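Side-chain contacts in pyruvate carboxylase protein (Rhizobium etli, PDB 2QF7), which belongs to the biotin-dependent carboxylases and joins ATP-grasp, TIM-barrel and biotin-carrier modules in one long chain that is assembled as a tetramer: residues Arg505-Glu510 / Tyr1023-Ala1028; Asp610-Leu615 / Lys648-Gln653; Gln884-Ile889 / Val930-Gly935; Val916-Arg921 / Gln949-Lys954; Val978-Lys981 / Glu986-Asp989. All coordinates share one frame; numbering follows the deposited sequence.

Followed from the N terminus, the chain first opens interaction 1, whose loop closes only at residues 1023-1028 and therefore encloses the other four. Interaction 2 lies first within it, a short loop between two helices of the barrel. Interactions 3 and 4 come next and cross: segment 916-921 begins before segment 930-935 closes interaction 3. They also touch, Met885 packing on Val916 and Leu933 on Ala952, so that helices 872-885, 913-917, 927-934 and 946-953 form one cluster. Interaction 5 closes the smallest loop, at the turn between helices 972-983 and 989-997. Its Asp989 touches Tyr649 and Gln653 of interaction 2, bringing the region after the barrel against the barrel's helices.

Interaction 1 (Arg505-Glu510 / Tyr1023-Ala1028); sequences RPKPLE and YFYGLA
Tyr1025 carries the contact, with Lys507 and Pro508 meeting its phenol from the neighbouring linker. The CG of Lys507 comes to 3.7 Å from Tyr1025 CE1, and its CE passes the same ring carbon a little farther off, so the aliphatic part of the lysine runs obliquely by the ring. Pro508 meets the other carbon next to CZ: its CD lies 3.8 Å from Tyr1025 CE2, and the same CD is 3.5 Å from the hydroxyl OH.

A water in the plane of the ring completes the first shell. It gives a hydrogen bond of 2.7 Å to Pro506 O and shares another, also of 2.7 Å, with Tyr1025 OH. The phenol is thereby joined to the linker backbone through water, while Pro506 O and Tyr1025 OH themselves remain 3.9 Å apart.

Behind this shell, the ring is placed by the first torsion of Tyr1025 (chi1 -52°), which sets CG opposite the carbonyl carbon. Phe1024 CB backs one of its faces, 3.5 Å above the plane and offset toward the rim. Ala502 also touches the tyrosine, and a salt bridge from Arg505 to Glu501 ties down the start of the linker. On the helix side, the hydroxyl of buried Tyr1023 is hydrogen-bonded to Thr608 and His499, and Gly1026, just past the helix, has positive phi. The result is a surface contact in which an extended, proline-containing linker between helices 483-497 and 529-536 lies against the last aromatic residue of helix 1020-1025.

Interaction 2 (Asp610-Leu615 / Lys648-Gln653); sequences DPWERL and KYFVRQ
Trp612 and Gln653 mark the nearest backbone approach of the two helical segments, their CA atoms 9.4 Å apart, so a large side chain is needed to span the gap. The benzo part of the Trp612 indole does so. Its CZ3 stands 3.3 Å from Gln653 O, and its neighbour CH2 touches Gln653 CB at 3.5 Å. The far end of the glutamine turns away from the indole, and its NE2 lies 3.6 Å above the plane of the Tyr649 ring, offset toward the rim.

Phe650 supplies the second side chain. With CG opposite its own backbone N (chi1 179°), its ring swings round until CE1 is 3.9 Å from Trp612 CZ2. The two six-membered rings are inclined obliquely, at 54°, with centroids 5.9 Å apart. Phe650 also packs on Met629 and Leu631 of strand 626-632.

Trp612 is fixed at both ends. Asp610 N-caps helix 611-621, its OD1 accepting from Trp612 N at 2.8 Å from above the carboxylate plane. The indole NE1 is bonded to Ser994, while Phe990 stacks on the ring system and Trp595 meets it edge-to-face. Helices 611-621 and 644-657, with strand 626-632 between them in sequence, thus pack in the outer layer of the parallel eight-stranded TIM barrel.

Interaction 3 (Gln884-Ile889 / Val930-Gly935); sequences QMFGDI and VSMLKG
A Met-aromatic contact between Met932 and Phe886 forms the centre of this buried helix packing. The methyl end of the methionine does the touching: CE sits over one ring face, 3.7 Å from the centroid of Phe886 and 14° off the ring normal, as in a CH-pi contact. Met932 SD lies farther along nearly the same normal, 5.4 Å from that centroid, so the terminal S-CH3 bond points down onto the ring. The methionine reaches out almost fully extended through its first two torsions and bends only at the last (chi3 78°), which aims the methyl at the aromatic face.

The opposite face is met by Met885 CE, 4.2 Å above the plane and offset toward the rim, which leaves the phenyl ring sandwiched between two methionine methyls. At the ring's edge, near its plane, Leu933 CD2 lies 4.3 Å from Phe886 CD1. Ile889 adds a lighter touch from beyond the turn, with its CD1 4.3 Å from Met932 CE.

Phe886 stands where helix 872-885 gives out. Gly887 follows with positive phi in a Schellman motif, its N bonded to Gln884 O at 2.9 Å, and the reversal carries the chain round to Ile889. All this belongs to the helical part of the conserved carboxylase domain, in which Val899 and Met902 of helix 895-909 and Leu948 of helix 946-953 also pack against Phe886. Helix 927-934 ends at another glycine of positive phi, Gly935, three residues beyond Met932. Trp944 touches both Met932 and Ile889.

Interaction 4 (Val916-Arg921 / Gln949-Lys954); sequences VVSPDR and QKKALK
Val916 begins the contact through its backbone: its O accepts a hydrogen bond of 2.7 Å from Lys951 NZ. The ammonium group comes from above the carbonyl plane, with a C=O...N angle of 122°. The side chain of Val916 meanwhile packs on Met885, Met902 and Phe925. Val917, last in helix 913-917, offers a looser touch, its O lying 3.9 Å from Lys951 CD.

At Ser918 the chain leaves helical geometry, and here Ser918 O takes the second bond from Lys951 NZ, at 2.8 Å and in the carbonyl plane. Ser918 also opens a type I beta turn that runs to Arg921. Within it Asp920 N makes a weak bond to Ser918 OG, 3.2 Å long. The lysine nitrogen thus binds carbonyls at the C-terminal end of a short helix and in the turn that follows, where carbonyls collect and a positive charge would probably be favoured.

To reach it, Lys951 leaves helix 946-953 as a straight rod, CG opposite the backbone N (chi1 -175°) and every later torsion extended. Its methylenes pass close to the same oxygens, CE coming within 3.1 Å of Arg921 O, and Val923 touches the side chain from the following loop.

Arg921 closes the turn and supplies the third acceptor. Its O lies 2.6 Å from Lys951 NZ, with the donor nearly along the C=O axis at 160°. With it, three carbonyl oxygens grip the nitrogen, which probably fixes the rotation of the ammonium group, while the guanidinium of Arg921 heads away toward Asp915 in a long, weak ion pair.

Interaction 5 (Val978-Lys981 / Glu986-Asp989); sequences VIEK and EVSD
Glu980 and Val987, with Glu986 beside them, hold together a tight helix-loop-helix connection: helix 972-983 ends, the chain turns back, and helix 989-997 starts at its N-cap residue Ser988. The carboxylate of Glu980 spans the connection. Its OE2 accepts a hydrogen bond of 3.0 Å from Val987 N, almost straight at 169°, with the N-H meeting the oxygen on its anti side and somewhat out of the carboxylate plane. The glutamate gets there with CG beside its backbone N (chi1 -72°) and the rest of the chain extended.

The same oxygen has a second partner, since Arg976 forms a salt bridge to it through NE. Arg976 also bonds to Val987 O and forms a salt bridge to Asp989. A cation held here probably steadies the ionised form of Glu980 and eases the approach of two acceptors, Glu980 OE2 and Val987 O, which lie 3.5 Å apart.

Glu986 contributes mainly through its backbone and the root of its side chain. Its CA is 3.5 Å from Glu980 OE2, while its own carboxylate points off, leaving Glu986 OE2 5.4 Å from Glu980 OE1. The separation probably softens the repulsion between like charges.

Past this residue, Ser988 caps the next helix with its side chain, and its backbone N gives a hydrogen bond to Glu991 OE1, consistent with a capping box. Val987 turns inward, its CG2 3.7 Å from Glu980 OE2, and the same methyl meets Ile979 CG2 at 4.0 Å.

Interaction 1 (Arg505-Glu510 / Tyr1023-Ala1028)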
# COMPACT_ATOMS: atom_id res chain seq x y z
N ARG A 505 3.67 10.07 -19.58
CA ARG A 505 4.11 10.03 -20.97
C ARG A 505 4.49 8.58 -21.22
O ARG A 505 4.66 7.83 -20.26
CB ARG A 505 5.25 11.03 -21.20
CG ARG A 505 4.80 12.47 -20.96
CD ARG A 505 5.68 13.54 -21.66
NE ARG A 505 5.15 14.90 -21.44
CZ ARG A 505 5.83 15.92 -20.90
NH1 ARG A 505 7.11 15.80 -20.51
N PRO A 506 4.59 8.16 -22.51
CA PRO A 506 4.97 6.77 -22.78
C PRO A 506 6.31 6.40 -22.11
O PRO A 506 7.13 7.28 -21.80
CB PRO A 506 5.08 6.73 -24.30
CG PRO A 506 4.19 7.86 -24.79
CD PRO A 506 4.38 8.94 -23.75
N LYS A 507 6.50 5.11 -21.86
CA LYS A 507 7.71 4.62 -21.20
C LYS A 507 8.53 3.81 -22.17
O LYS A 507 7.99 3.26 -23.12
CB LYS A 507 7.34 3.84 -19.93
CG LYS A 507 7.22 4.80 -18.74
CD LYS A 507 6.55 4.21 -17.51
CE LYS A 507 6.17 5.33 -16.48
NZ LYS A 507 5.39 6.50 -17.10
N PRO A 508 9.87 3.78 -21.98
CA PRO A 508 10.63 2.88 -22.83
C PRO A 508 10.20 1.43 -22.63
O PRO A 508 9.85 1.03 -21.50
CB PRO A 508 12.08 3.09 -22.36
CG PRO A 508 12.06 4.41 -21.75
CD PRO A 508 10.74 4.53 -21.07
N LEU A 509 10.22 0.68 -23.73
CA LEU A 509 10.03 -0.78 -23.71
C LEU A 509 10.94 -1.35 -22.64
O LEU A 509 12.16 -1.15 -22.71
CB LEU A 509 10.36 -1.38 -25.09
CG LEU A 509 9.35 -1.16 -26.23
N GLU A 510 10.36 -2.06 -21.67
CA GLU A 510 10.98 -2.33 -20.36
C GLU A 510 12.19 -3.28 -20.36
O GLU A 510 12.82 -3.50 -19.30
N TYR A 1023 17.75 8.51 -14.11
CA TYR A 1023 17.39 9.93 -14.00
C TYR A 1023 15.85 10.14 -14.08
O TYR A 1023 15.24 10.84 -13.26
CB TYR A 1023 18.15 10.83 -15.01
CG TYR A 1023 17.71 12.24 -14.87
CD1 TYR A 1023 18.10 13.02 -13.77
CD2 TYR A 1023 16.79 12.76 -15.75
CE1 TYR A 1023 17.62 14.31 -13.60
CE2 TYR A 1023 16.30 14.05 -15.59
CZ TYR A 1023 16.70 14.82 -14.50
OH TYR A 1023 16.18 16.10 -14.35
N PHE A 1024 15.23 9.56 -15.10
CA PHE A 1024 13.77 9.78 -15.32
C PHE A 1024 12.84 8.87 -14.50
O PHE A 1024 11.72 9.28 -14.15
CB PHE A 1024 13.41 9.62 -16.79
CG PHE A 1024 13.91 10.74 -17.66
CD1 PHE A 1024 13.52 12.06 -17.42
CD2 PHE A 1024 14.75 10.47 -18.71
CE1 PHE A 1024 13.98 13.11 -18.24
CE2 PHE A 1024 15.21 11.51 -19.54
CZ PHE A 1024 14.83 12.84 -19.28
N TYR A 1025 13.30 7.65 -14.20
CA TYR A 1025 12.44 6.61 -13.53
C TYR A 1025 12.98 6.01 -12.22
O TYR A 1025 12.29 5.22 -11.57
CB TYR A 1025 12.14 5.48 -14.51
CG TYR A 1025 11.58 6.01 -15.80
CD1 TYR A 1025 10.25 6.44 -15.88
CD2 TYR A 1025 12.38 6.11 -16.92
CE1 TYR A 1025 9.74 6.98 -17.10
CE2 TYR A 1025 11.92 6.62 -18.09
CZ TYR A 1025 10.60 7.04 -18.18
OH TYR A 1025 10.18 7.54 -19.38
N GLY A 1026 14.20 6.36 -11.84
CA GLY A 1026 14.78 5.84 -10.59
C GLY A 1026 15.16 4.39 -10.74
O GLY A 1026 15.35 3.89 -11.87
N LEU A 1027 15.24 3.68 -9.61
CA LEU A 1027 15.59 2.24 -9.61
C LEU A 1027 14.42 1.35 -9.25
O LEU A 1027 13.76 1.57 -8.22
CB LEU A 1027 16.72 1.96 -8.60
CG LEU A 1027 18.11 2.50 -8.97
CD1 LEU A 1027 19.10 2.34 -7.79
CD2 LEU A 1027 18.61 1.78 -10.22
N ALA A 1028 14.17 0.32 -10.06
CA ALA A 1028 13.24 -0.75 -9.67
C ALA A 1028 13.79 -1.57 -8.48
O ALA A 1028 15.00 -1.50 -8.10
CB ALA A 1028 12.90 -1.66 -10.86
O HOH W 1 7.57 8.14 -19.33

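Interaction 2 (Asp610-Leu615 / Lys648-Gln653)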
# COMPACT_ATOMS: atom_id res chain seq x y z
N ASP A 610 23.96 21.15 -15.85
CA ASP A 610 24.68 22.38 -16.17
C ASP A 610 25.12 22.39 -17.64
O ASP A 610 25.91 21.53 -18.05
CB ASP A 610 25.88 22.46 -15.19
CG ASP A 610 26.74 23.69 -15.38
OD1 ASP A 610 26.58 24.43 -16.35
OD2 ASP A 610 27.57 23.93 -14.49
N PRO A 611 24.63 23.35 -18.47
CA PRO A 611 25.10 23.28 -19.87
C PRO A 611 26.63 23.49 -20.01
O PRO A 611 27.23 23.06 -21.01
CB PRO A 611 24.33 24.42 -20.57
CG PRO A 611 24.05 25.42 -19.46
CD PRO A 611 23.73 24.50 -18.26
N TRP A 612 27.24 24.16 -19.04
CA TRP A 612 28.68 24.43 -19.15
C TRP A 612 29.47 23.15 -18.95
O TRP A 612 30.52 22.93 -19.58
CB TRP A 612 29.12 25.50 -18.11
CG TRP A 612 28.49 26.82 -18.34
CD1 TRP A 612 27.39 27.32 -17.70
CD2 TRP A 612 28.87 27.80 -19.34
NE1 TRP A 612 27.07 28.55 -18.22
CE2 TRP A 612 27.97 28.87 -19.22
CE3 TRP A 612 29.91 27.88 -20.29
CZ2 TRP A 612 28.07 30.04 -20.01
CZ3 TRP A 612 29.99 29.04 -21.09
CH2 TRP A 612 29.08 30.09 -20.93
N GLU A 613 29.01 22.34 -18.00
CA GLU A 613 29.66 21.05 -17.74
C GLU A 613 29.51 20.15 -18.95
O GLU A 613 30.47 19.48 -19.35
CB GLU A 613 29.06 20.37 -16.52
CG GLU A 613 29.75 19.01 -16.16
CD GLU A 613 31.26 19.12 -15.77
OE1 GLU A 613 31.87 20.23 -15.81
OE2 GLU A 613 31.83 18.06 -15.41
N ARG A 614 28.31 20.11 -19.54
CA ARG A 614 28.14 19.33 -20.76
C ARG A 614 29.16 19.76 -21.81
O ARG A 614 29.80 18.93 -22.46
CB ARG A 614 26.73 19.51 -21.34
CG ARG A 614 26.52 18.67 -22.60
CD ARG A 614 25.14 18.91 -23.24
NE ARG A 614 24.03 18.58 -22.33
CZ ARG A 614 22.73 18.75 -22.66
NH1 ARG A 614 22.41 19.19 -23.90
NH2 ARG A 614 21.76 18.43 -21.79
N LEU A 615 29.31 21.07 -22.00
CA LEU A 615 30.23 21.54 -23.03
C LEU A 615 31.70 21.14 -22.63
O LEU A 615 32.48 20.69 -23.46
CB LEU A 615 30.09 23.07 -23.20
CG LEU A 615 31.15 23.77 -24.09
CD1 LEU A 615 31.12 23.24 -25.52
CD2 LEU A 615 30.90 25.27 -24.10
N LYS A 648 27.79 40.53 -24.73
CA LYS A 648 29.25 40.38 -24.87
C LYS A 648 29.87 39.46 -23.79
O LYS A 648 30.77 38.68 -24.07
CB LYS A 648 29.93 41.77 -24.86
CG LYS A 648 29.59 42.66 -26.07
CD LYS A 648 30.02 44.16 -25.80
N TYR A 649 29.41 39.62 -22.54
CA TYR A 649 29.88 38.79 -21.42
C TYR A 649 29.59 37.32 -21.69
O TYR A 649 30.44 36.46 -21.49
CB TYR A 649 29.23 39.23 -20.10
CG TYR A 649 29.81 38.54 -18.87
CD1 TYR A 649 30.92 39.07 -18.22
CD2 TYR A 649 29.24 37.36 -18.36
CE1 TYR A 649 31.45 38.43 -17.06
CE2 TYR A 649 29.75 36.73 -17.24
CZ TYR A 649 30.85 37.27 -16.60
OH TYR A 649 31.37 36.65 -15.48
N PHE A 650 28.38 37.03 -22.15
CA PHE A 650 28.05 35.66 -22.49
C PHE A 650 28.93 35.08 -23.59
O PHE A 650 29.40 33.95 -23.49
CB PHE A 650 26.55 35.49 -22.86
CG PHE A 650 26.21 34.07 -23.22
CD1 PHE A 650 25.89 33.15 -22.21
CD2 PHE A 650 26.29 33.64 -24.53
CE1 PHE A 650 25.65 31.82 -22.52
CE2 PHE A 650 26.05 32.30 -24.87
CZ PHE A 650 25.74 31.38 -23.86
N VAL A 651 29.13 35.81 -24.68
CA VAL A 651 29.99 35.32 -25.75
C VAL A 651 31.37 35.05 -25.22
O VAL A 651 32.00 34.06 -25.57
CB VAL A 651 30.07 36.35 -26.96
CG1 VAL A 651 31.13 35.94 -27.96
CG2 VAL A 651 28.74 36.47 -27.66
N ARG A 652 31.88 35.95 -24.38
CA ARG A 652 33.18 35.73 -23.76
C ARG A 652 33.24 34.42 -22.98
O ARG A 652 34.22 33.68 -23.10
CB ARG A 652 33.54 36.90 -22.85
CG ARG A 652 34.79 36.65 -22.04
N GLN A 653 32.23 34.14 -22.15
CA GLN A 653 32.20 32.89 -21.41
C GLN A 653 32.05 31.68 -22.33
O GLN A 653 32.70 30.66 -22.09
CB GLN A 653 31.13 32.90 -20.29
CG GLN A 653 31.25 34.10 -19.28
CD GLN A 653 32.67 34.35 -18.81
OE1 GLN A 653 33.37 33.43 -18.42
NE2 GLN A 653 33.10 35.60 -18.84

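Interaction 3 (Gln884-Ile889 / Val930-Gly935)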
# COMPACT_ATOMS: atom_id res chain seq x y z
N GLN A 884 1.99 36.65 -44.52
CA GLN A 884 1.81 37.68 -45.54
C GLN A 884 1.28 38.98 -44.93
O GLN A 884 1.67 40.09 -45.33
CB GLN A 884 0.85 37.22 -46.66
CG GLN A 884 1.41 36.09 -47.60
CD GLN A 884 2.68 36.48 -48.37
OE1 GLN A 884 2.93 37.65 -48.68
NE2 GLN A 884 3.51 35.48 -48.65
N MET A 885 0.38 38.86 -43.96
CA MET A 885 -0.16 40.02 -43.23
C MET A 885 0.94 40.88 -42.56
O MET A 885 0.86 42.11 -42.55
CB MET A 885 -1.21 39.58 -42.21
CG MET A 885 -1.75 40.73 -41.37
SD MET A 885 -2.94 40.14 -40.17
CE MET A 885 -1.84 39.40 -38.99
N PHE A 886 1.93 40.21 -41.97
CA PHE A 886 3.10 40.85 -41.36
C PHE A 886 4.08 41.40 -42.39
O PHE A 886 5.06 42.06 -42.03
CB PHE A 886 3.82 39.85 -40.43
CG PHE A 886 3.06 39.55 -39.16
CD1 PHE A 886 2.67 40.58 -38.31
CD2 PHE A 886 2.78 38.23 -38.79
CE1 PHE A 886 1.96 40.32 -37.13
CE2 PHE A 886 2.10 37.94 -37.60
CZ PHE A 886 1.68 39.02 -36.77
N GLY A 887 3.81 41.16 -43.68
CA GLY A 887 4.62 41.73 -44.76
C GLY A 887 5.50 40.70 -45.46
O GLY A 887 6.28 41.07 -46.36
N ASP A 888 5.34 39.42 -45.08
CA ASP A 888 6.13 38.29 -45.58
C ASP A 888 7.53 38.35 -44.96
O ASP A 888 8.43 39.06 -45.45
CB ASP A 888 6.17 38.22 -47.13
CG ASP A 888 6.74 36.90 -47.65
OD1 ASP A 888 7.11 36.02 -46.81
OD2 ASP A 888 6.83 36.74 -48.90
N ILE A 889 7.68 37.69 -43.82
CA ILE A 889 8.85 37.89 -43.01
C ILE A 889 9.62 36.58 -42.82
O ILE A 889 9.11 35.48 -43.06
CB ILE A 889 8.50 38.45 -41.62
CG1 ILE A 889 7.52 37.52 -40.87
CG2 ILE A 889 7.95 39.90 -41.73
CD1 ILE A 889 7.44 37.77 -39.37
N VAL A 930 2.10 42.24 -30.39
CA VAL A 930 2.23 43.65 -30.00
C VAL A 930 3.71 44.00 -29.89
O VAL A 930 4.13 44.99 -30.44
CB VAL A 930 1.48 43.99 -28.68
CG1 VAL A 930 1.68 45.49 -28.30
CG2 VAL A 930 -0.01 43.66 -28.82
N SER A 931 4.48 43.15 -29.21
CA SER A 931 5.89 43.40 -28.97
C SER A 931 6.71 43.41 -30.26
O SER A 931 7.60 44.24 -30.43
CB SER A 931 6.41 42.36 -27.98
OG SER A 931 7.81 42.33 -27.97
N MET A 932 6.42 42.47 -31.18
CA MET A 932 7.07 42.46 -32.48
C MET A 932 6.78 43.74 -33.29
O MET A 932 7.69 44.35 -33.86
CB MET A 932 6.64 41.23 -33.30
CG MET A 932 7.41 41.15 -34.61
SD MET A 932 7.19 39.62 -35.50
CE MET A 932 5.58 39.98 -36.19
N LEU A 933 5.51 44.13 -33.36
CA LEU A 933 5.15 45.31 -34.14
C LEU A 933 5.69 46.58 -33.47
O LEU A 933 6.00 47.57 -34.15
CB LEU A 933 3.63 45.39 -34.34
CG LEU A 933 3.04 44.25 -35.21
CD1 LEU A 933 1.55 44.18 -34.96
CD2 LEU A 933 3.30 44.52 -36.71
N LYS A 934 5.83 46.54 -32.14
CA LYS A 934 6.45 47.64 -31.40
C LYS A 934 7.92 47.86 -31.81
O LYS A 934 8.40 49.00 -31.84
CB LYS A 934 6.42 47.38 -29.89
CG LYS A 934 6.96 48.57 -29.05
CD LYS A 934 6.98 48.19 -27.58
CE LYS A 934 7.38 49.37 -26.66
NZ LYS A 934 7.47 48.85 -25.26
N GLY A 935 8.64 46.76 -32.04
CA GLY A 935 10.02 46.80 -32.51
C GLY A 935 10.99 45.92 -31.75
O GLY A 935 12.18 45.90 -32.07

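Interaction 4 (Val916-Arg921 / Gln949-Lys954)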
# COMPACT_ATOMS: atom_id res chain seq x y z
N VAL A 916 -8.63 40.89 -39.02
CA VAL A 916 -7.50 41.30 -38.17
C VAL A 916 -7.11 42.77 -38.41
O VAL A 916 -6.90 43.51 -37.46
CB VAL A 916 -6.28 40.35 -38.32
CG1 VAL A 916 -5.10 40.80 -37.45
CG2 VAL A 916 -6.65 38.89 -37.92
N VAL A 917 -7.03 43.21 -39.67
CA VAL A 917 -6.53 44.57 -39.94
C VAL A 917 -7.60 45.67 -39.96
O VAL A 917 -7.28 46.87 -39.83
CB VAL A 917 -5.62 44.61 -41.20
CG1 VAL A 917 -4.51 43.58 -41.07
CG2 VAL A 917 -6.41 44.36 -42.47
N SER A 918 -8.87 45.28 -40.08
CA SER A 918 -9.96 46.22 -40.26
C SER A 918 -10.11 47.22 -39.11
O SER A 918 -9.98 46.83 -37.94
CB SER A 918 -11.28 45.48 -40.43
OG SER A 918 -12.02 45.48 -39.22
N PRO A 919 -10.42 48.50 -39.43
CA PRO A 919 -10.70 49.50 -38.40
C PRO A 919 -11.96 49.23 -37.58
O PRO A 919 -12.15 49.88 -36.55
CB PRO A 919 -10.87 50.81 -39.18
CG PRO A 919 -11.21 50.40 -40.57
CD PRO A 919 -10.46 49.09 -40.79
N ASP A 920 -12.84 48.34 -38.02
CA ASP A 920 -14.11 48.13 -37.29
C ASP A 920 -14.31 46.75 -36.65
O ASP A 920 -15.44 46.40 -36.29
CB ASP A 920 -15.37 48.57 -38.07
CG ASP A 920 -15.07 49.13 -39.46
OD1 ASP A 920 -14.64 48.35 -40.35
OD2 ASP A 920 -15.28 50.35 -39.66
N ARG A 921 -13.24 45.98 -36.50
CA ARG A 921 -13.31 44.77 -35.72
C ARG A 921 -12.26 44.84 -34.61
O ARG A 921 -11.07 44.92 -34.89
CB ARG A 921 -13.14 43.53 -36.61
CG ARG A 921 -13.18 42.20 -35.88
CD ARG A 921 -14.60 41.69 -35.58
NE ARG A 921 -14.55 40.33 -35.04
CZ ARG A 921 -14.73 39.22 -35.75
NH1 ARG A 921 -14.99 39.30 -37.05
NH2 ARG A 921 -14.64 38.03 -35.16
N GLN A 949 0.12 47.65 -37.48
CA GLN A 949 0.90 48.08 -36.31
C GLN A 949 0.11 49.11 -35.47
O GLN A 949 0.03 48.98 -34.25
CB GLN A 949 2.30 48.57 -36.75
CG GLN A 949 3.07 49.50 -35.81
CD GLN A 949 4.28 50.07 -36.54
OE1 GLN A 949 4.15 50.96 -37.37
NE2 GLN A 949 5.45 49.52 -36.27
N LYS A 950 -0.51 50.07 -36.13
CA LYS A 950 -1.33 51.07 -35.43
C LYS A 950 -2.46 50.42 -34.65
O LYS A 950 -2.69 50.75 -33.47
CB LYS A 950 -1.92 52.10 -36.42
CG LYS A 950 -2.36 53.40 -35.77
CD LYS A 950 -3.02 54.38 -36.80
CE LYS A 950 -2.99 55.81 -36.25
NZ LYS A 950 -3.74 56.85 -37.05
N LYS A 951 -3.19 49.50 -35.29
CA LYS A 951 -4.30 48.83 -34.62
C LYS A 951 -3.83 48.09 -33.37
O LYS A 951 -4.40 48.26 -32.29
CB LYS A 951 -5.02 47.86 -35.55
CG LYS A 951 -6.25 47.23 -34.91
CD LYS A 951 -7.07 46.52 -35.93
CE LYS A 951 -8.11 45.65 -35.26
NZ LYS A 951 -8.86 44.89 -36.30
N ALA A 952 -2.78 47.29 -33.54
CA ALA A 952 -2.24 46.43 -32.48
C ALA A 952 -1.63 47.18 -31.30
O ALA A 952 -1.75 46.74 -30.16
CB ALA A 952 -1.22 45.48 -33.05
N LEU A 953 -0.98 48.32 -31.57
CA LEU A 953 -0.27 49.03 -30.51
C LEU A 953 -1.17 49.86 -29.59
O LEU A 953 -0.74 50.32 -28.53
CB LEU A 953 0.85 49.87 -31.09
CG LEU A 953 2.06 49.03 -31.54
CD1 LEU A 953 3.10 49.89 -32.22
CD2 LEU A 953 2.69 48.32 -30.36
N LYS A 954 -2.41 50.10 -30.03
CA LYS A 954 -3.41 50.81 -29.22
C LYS A 954 -2.83 52.07 -28.56
O LYS A 954 -3.03 52.32 -27.36
CB LYS A 954 -4.05 49.88 -28.16
CG LYS A 954 -4.69 48.59 -28.70
CD LYS A 954 -5.46 47.81 -27.61

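Interaction 5 (Val978-Lys981 / Glu986-Asp989)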
# COMPACT_ATOMS: atom_id res chain seq x y z
N VAL A 978 23.80 40.18 -6.25
CA VAL A 978 22.43 39.69 -6.07
C VAL A 978 22.33 38.15 -6.07
O VAL A 978 21.76 37.55 -5.14
CB VAL A 978 21.46 40.26 -7.14
CG1 VAL A 978 20.13 39.56 -7.05
CG2 VAL A 978 21.29 41.78 -6.99
N ILE A 979 22.88 37.50 -7.10
CA ILE A 979 22.85 36.04 -7.15
C ILE A 979 23.72 35.41 -6.05
O ILE A 979 23.34 34.42 -5.43
CB ILE A 979 23.15 35.44 -8.56
CG1 ILE A 979 22.84 33.93 -8.61
CG2 ILE A 979 24.60 35.75 -9.02
CD1 ILE A 979 21.41 33.53 -8.21
N GLU A 980 24.88 36.00 -5.80
CA GLU A 980 25.76 35.50 -4.76
C GLU A 980 25.13 35.57 -3.35
O GLU A 980 25.21 34.60 -2.59
CB GLU A 980 27.16 36.14 -4.86
CG GLU A 980 27.92 35.58 -6.06
CD GLU A 980 29.33 36.14 -6.25
OE1 GLU A 980 29.69 37.13 -5.58
OE2 GLU A 980 30.09 35.56 -7.07
N LYS A 981 24.47 36.68 -3.03
CA LYS A 981 23.70 36.77 -1.79
C LYS A 981 22.60 35.72 -1.69
O LYS A 981 22.45 35.06 -0.66
CB LYS A 981 23.12 38.18 -1.59
N GLU A 986 29.88 32.41 -3.47
CA GLU A 986 30.36 32.94 -4.73
C GLU A 986 29.89 32.04 -5.83
O GLU A 986 29.73 30.84 -5.64
CB GLU A 986 31.87 33.01 -4.72
CG GLU A 986 32.37 34.22 -3.99
CD GLU A 986 33.87 34.31 -4.01
OE1 GLU A 986 34.51 33.34 -4.48
OE2 GLU A 986 34.39 35.35 -3.56
N VAL A 987 29.65 32.61 -7.00
CA VAL A 987 29.35 31.79 -8.16
C VAL A 987 30.48 31.96 -9.16
O VAL A 987 31.22 32.94 -9.09
CB VAL A 987 27.97 32.17 -8.78
CG1 VAL A 987 26.86 32.03 -7.72
CG2 VAL A 987 28.00 33.59 -9.37
N SER A 988 30.64 31.02 -10.09
CA SER A 988 31.68 31.13 -11.10
C SER A 988 31.25 32.10 -12.19
O SER A 988 30.06 32.43 -12.30
CB SER A 988 31.96 29.76 -11.72
OG SER A 988 30.86 29.32 -12.46
N ASP A 989 32.18 32.56 -13.02
CA ASP A 989 31.80 33.40 -14.16
C ASP A 989 30.79 32.69 -15.06
O ASP A 989 29.98 33.34 -15.67
CB ASP A 989 33.01 33.79 -15.00
CG ASP A 989 34.01 34.64 -14.22
OD1 ASP A 989 33.68 35.16 -13.13
OD2 ASP A 989 35.12 34.81 -14.75